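Local coordinates for protein probable oxidoreductase (Mycobacterium abscessus, PDB 4EYE) that probably works as an oxidoreductase of the quinone-oxidoreductase type within the medium-chain dehydrogenase family, although its substrate is not established, at residues A[53-58]-A[84-89]; A[88-93]-A[103-108]. One frame throughout, in Å; residues are numbered along the deposited sequence.

Contact 1 of 2, residues A[53-58]-A[84-89]; sequences VDVKAA and IETAGV
The flat carbonyl of A87 takes two N-H groups from the corner of segment 53-58. K56 N lies in the carbonyl plane at 2.8 Å from A87 O. A57 N reaches A87 O at 3.0 Å, tilted 17° from that plane. A87 N gives in return to A57 O at 3.0 Å, nearly in line with that C=O. Both bonds to A87 O grip one oxygen where the chain turns at K56. The carboxylate of D54 has its main polar partner, R91, outside the two segments. K56 and A57 both face A87, which makes a classic beta bulge in an antiparallel pairing. The strands belong to the curled sheet of the GroES-like domain. Ahead of the bulge in segment 53-58, D54 and V89 form a hydrogen-bonded pair: D54 N gives to V89 O at 2.8 Å, and V89 N gives to D54 O. G88 CA comes within 3.2 Å of D54 O, a close CA-H...O contact. K56 lays its CG alongside G88 CA at 3.7 Å, then bends at chi2 (-70°) and leads its amine away. On the face of A58 and T86, the methyl CG2 of T86 meets CG2 of V55 at 3.9 Å, the two side chains crossing at about a right angle. V118 of strand 117-120 packs against both. On the other face, A57 and A87 touch V138 of helix 134-140.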
# COMPACT_ATOMS: atom_id res chain seq x y z
N VAL A 53 -2.50 19.67 5.81
CA VAL A 53 -3.60 18.72 6.12
C VAL A 53 -3.54 18.42 7.62
O VAL A 53 -2.47 18.07 8.14
CB VAL A 53 -3.44 17.39 5.35
CG1 VAL A 53 -4.60 16.43 5.65
CG2 VAL A 53 -3.43 17.61 3.83
N ASP A 54 -4.70 18.54 8.29
CA ASP A 54 -4.90 17.98 9.61
C ASP A 54 -5.10 16.47 9.49
O ASP A 54 -6.11 15.99 8.96
CB ASP A 54 -6.12 18.61 10.34
CG ASP A 54 -5.86 20.04 10.78
OD1 ASP A 54 -4.76 20.59 10.55
OD2 ASP A 54 -6.75 20.67 11.36
N VAL A 55 -4.15 15.72 10.03
CA VAL A 55 -4.09 14.27 9.81
C VAL A 55 -5.12 13.62 10.72
O VAL A 55 -5.08 13.83 11.94
CB VAL A 55 -2.67 13.71 10.09
CG1 VAL A 55 -2.61 12.19 9.95
CG2 VAL A 55 -1.65 14.37 9.14
N LYS A 56 -6.03 12.83 10.12
CA LYS A 56 -6.94 11.97 10.88
C LYS A 56 -6.53 10.51 10.89
O LYS A 56 -6.94 9.77 11.74
CB LYS A 56 -8.39 12.11 10.34
CG LYS A 56 -8.85 13.59 10.29
CD LYS A 56 -9.07 14.14 11.70
CE LYS A 56 -9.31 15.65 11.69
NZ LYS A 56 -9.30 16.17 13.08
N ALA A 57 -5.81 10.06 9.86
CA ALA A 57 -5.28 8.74 9.87
C ALA A 57 -3.94 8.76 9.09
O ALA A 57 -3.86 9.34 8.01
CB ALA A 57 -6.31 7.75 9.27
N ALA A 58 -2.92 8.17 9.66
CA ALA A 58 -1.59 8.02 9.01
C ALA A 58 -1.36 6.56 8.73
O ALA A 58 -1.38 5.72 9.64
CB ALA A 58 -0.48 8.54 9.94
N ILE A 84 4.54 8.08 5.03
CA ILE A 84 4.36 8.51 3.68
C ILE A 84 2.91 8.86 3.36
O ILE A 84 2.67 9.67 2.49
CB ILE A 84 4.82 7.44 2.69
CG1 ILE A 84 6.35 7.28 2.75
CG2 ILE A 84 4.24 7.74 1.31
CD1 ILE A 84 6.88 6.22 1.74
N GLU A 85 1.97 8.25 4.04
CA GLU A 85 0.56 8.26 3.64
C GLU A 85 -0.27 8.90 4.73
O GLU A 85 -0.19 8.43 5.86
CB GLU A 85 0.02 6.82 3.59
CG GLU A 85 0.60 5.89 2.62
CD GLU A 85 0.07 4.49 2.87
OE1 GLU A 85 0.41 3.93 3.97
OE2 GLU A 85 -0.64 3.98 1.98
N THR A 86 -1.09 9.89 4.38
CA THR A 86 -2.05 10.53 5.32
C THR A 86 -3.39 10.77 4.69
O THR A 86 -3.51 10.91 3.44
CB THR A 86 -1.53 11.87 5.90
OG1 THR A 86 -1.20 12.79 4.85
CG2 THR A 86 -0.26 11.63 6.81
N ALA A 87 -4.42 10.86 5.53
CA ALA A 87 -5.71 11.30 5.14
C ALA A 87 -6.27 12.16 6.27
O ALA A 87 -6.05 11.89 7.46
CB ALA A 87 -6.63 10.11 4.83
N GLY A 88 -6.97 13.23 5.89
CA GLY A 88 -7.56 14.13 6.87
C GLY A 88 -8.30 15.29 6.21
O GLY A 88 -8.98 15.07 5.20
N VAL A 89 -8.15 16.49 6.76
CA VAL A 89 -8.94 17.64 6.35
C VAL A 89 -7.97 18.75 6.05
O VAL A 89 -7.05 19.04 6.83
CB VAL A 89 -9.97 18.06 7.46
CG1 VAL A 89 -10.75 19.31 7.09
CG2 VAL A 89 -10.97 16.95 7.70

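Contact 2 of 2, residues A[88-93]-A[103-108]; sequences GVVRSA and DRVMAF
V90 and V105 make the tight part of this contact. One methyl of V90, CG2, sits against both branches of V105. It is 3.6 Å from V105 CG1 and also 3.6 Å from V105 CG2. The two valines meet at about a right angle. The chi1 of V90 (169°) sets CG2 beside its backbone N, on the side of V105. D103 CB closes in on the same methyl at 4.0 Å. Three backbone hydrogen bonds join the segments. V90 N bonds to D103 O at 2.8 Å, almost straight and in the carbonyl plane. G88 and V105 form an antiparallel hydrogen-bonded pair. G88 N gives to V105 O at 3.0 Å; V105 N gives back to G88 O, tilted 32° from that carbonyl's plane. The side of V89 and R104 is looser and partly exposed. Here V89 CG1 comes no nearer than 3.9 Å to D103 O. The side chain of R104 bends at chi3, and its NH2 forms a salt bridge with D134 and a hydrogen bond to L132 O. D103 OD2 accepts from K100 N, in the link between the two strands. These strands, 85-92 and 104-108, form a beta hairpin in the GroES-like domain. V105 packs inward on V53 of strand 51-55 and I125 of strand 125-127, while M106 lies on A137 and L140 of helix 134-140.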
# COMPACT_ATOMS: atom_id res chain seq x y z
N GLY A 88 -6.97 13.23 5.89
CA GLY A 88 -7.56 14.13 6.87
C GLY A 88 -8.30 15.29 6.21
O GLY A 88 -8.98 15.07 5.20
N VAL A 89 -8.15 16.49 6.76
CA VAL A 89 -8.94 17.64 6.35
C VAL A 89 -7.97 18.75 6.05
O VAL A 89 -7.05 19.04 6.83
CB VAL A 89 -9.97 18.06 7.46
CG1 VAL A 89 -10.75 19.31 7.09
CG2 VAL A 89 -10.97 16.95 7.70
N VAL A 90 -8.15 19.37 4.91
CA VAL A 90 -7.30 20.48 4.55
C VAL A 90 -7.50 21.64 5.51
O VAL A 90 -8.63 22.04 5.75
CB VAL A 90 -7.62 20.98 3.15
CG1 VAL A 90 -6.93 22.31 2.87
CG2 VAL A 90 -7.27 19.89 2.08
N ARG A 91 -6.39 22.18 6.03
CA ARG A 91 -6.32 23.41 6.82
C ARG A 91 -5.99 24.64 5.94
O ARG A 91 -6.68 25.64 6.01
CB ARG A 91 -5.26 23.29 7.88
CG ARG A 91 -5.04 24.53 8.73
CD ARG A 91 -4.16 24.28 9.93
NE ARG A 91 -4.83 23.46 10.94
CZ ARG A 91 -5.63 23.94 11.91
NH1 ARG A 91 -5.86 25.25 12.03
NH2 ARG A 91 -6.17 23.11 12.78
N SER A 92 -4.98 24.54 5.07
CA SER A 92 -4.69 25.59 4.11
C SER A 92 -4.22 25.00 2.77
O SER A 92 -3.72 23.84 2.70
CB SER A 92 -3.62 26.56 4.64
OG SER A 92 -2.38 25.90 4.90
N ALA A 93 -4.39 25.81 1.72
CA ALA A 93 -4.06 25.42 0.36
C ALA A 93 -3.97 26.69 -0.51
O ALA A 93 -4.65 27.68 -0.24
CB ALA A 93 -5.10 24.47 -0.20
N ASP A 103 -11.76 20.47 2.86
CA ASP A 103 -11.82 19.36 1.96
C ASP A 103 -11.23 18.11 2.67
O ASP A 103 -10.18 18.20 3.37
CB ASP A 103 -11.02 19.60 0.69
CG ASP A 103 -11.71 20.59 -0.29
OD1 ASP A 103 -12.86 20.98 -0.14
OD2 ASP A 103 -11.01 20.98 -1.24
N ARG A 104 -11.89 16.99 2.46
CA ARG A 104 -11.38 15.70 2.90
C ARG A 104 -10.42 15.17 1.80
O ARG A 104 -10.83 14.93 0.64
CB ARG A 104 -12.52 14.72 3.05
CG ARG A 104 -13.45 15.03 4.20
CD ARG A 104 -14.49 13.93 4.26
NE ARG A 104 -13.88 12.72 4.75
CZ ARG A 104 -14.18 11.46 4.40
NH1 ARG A 104 -15.04 11.16 3.42
NH2 ARG A 104 -13.49 10.47 4.99
N VAL A 105 -9.16 14.99 2.16
CA VAL A 105 -8.12 14.66 1.18
C VAL A 105 -7.23 13.51 1.69
O VAL A 105 -7.13 13.23 2.90
CB VAL A 105 -7.23 15.88 0.88
CG1 VAL A 105 -8.00 16.99 0.10
CG2 VAL A 105 -6.56 16.40 2.18
N MET A 106 -6.62 12.84 0.71
CA MET A 106 -5.52 11.93 0.87
C MET A 106 -4.24 12.66 0.44
O MET A 106 -4.29 13.50 -0.47
CB MET A 106 -5.73 10.71 -0.00
CG MET A 106 -6.92 9.88 0.46
SD MET A 106 -7.78 9.01 -0.87
CE MET A 106 -6.49 7.98 -1.53
N ALA A 107 -3.12 12.36 1.10
CA ALA A 107 -1.88 13.06 0.87
C ALA A 107 -0.72 12.05 0.89
O ALA A 107 -0.73 11.04 1.64
CB ALA A 107 -1.65 14.12 1.94
N PHE A 108 0.29 12.30 0.07
CA PHE A 108 1.51 11.53 0.20
C PHE A 108 2.72 12.42 0.18
O PHE A 108 2.73 13.41 -0.53
CB PHE A 108 1.57 10.44 -0.83
CG PHE A 108 1.46 10.91 -2.25
CD1 PHE A 108 2.61 11.07 -3.01
CD2 PHE A 108 0.22 11.08 -2.87
CE1 PHE A 108 2.55 11.48 -4.34
CE2 PHE A 108 0.16 11.48 -4.24
CZ PHE A 108 1.32 11.66 -4.96

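Overall arrangement
Contacts 1 and 2 lie side by side, their centres about 7 Å apart, and share G88 and V89. Strand 85-92 is common to both: one edge pairs with segment 53-58, the other with segment 103-108. The pairing of contact 2 runs on toward contact 1 through a probable hydrogen bond from A107 N to T86 O (2.8 Å). A87 CB also packs on V105 O at 3.7 Å. At the corner of the sheet, R91 NH2 meets D54 OD2 at 2.9 Å in a salt bridge. The side chain of E85 in contact 1 lies about 6 Å from a bound methylpentanediol, probably from the crystallisation liquor, though such molecules often mark pockets.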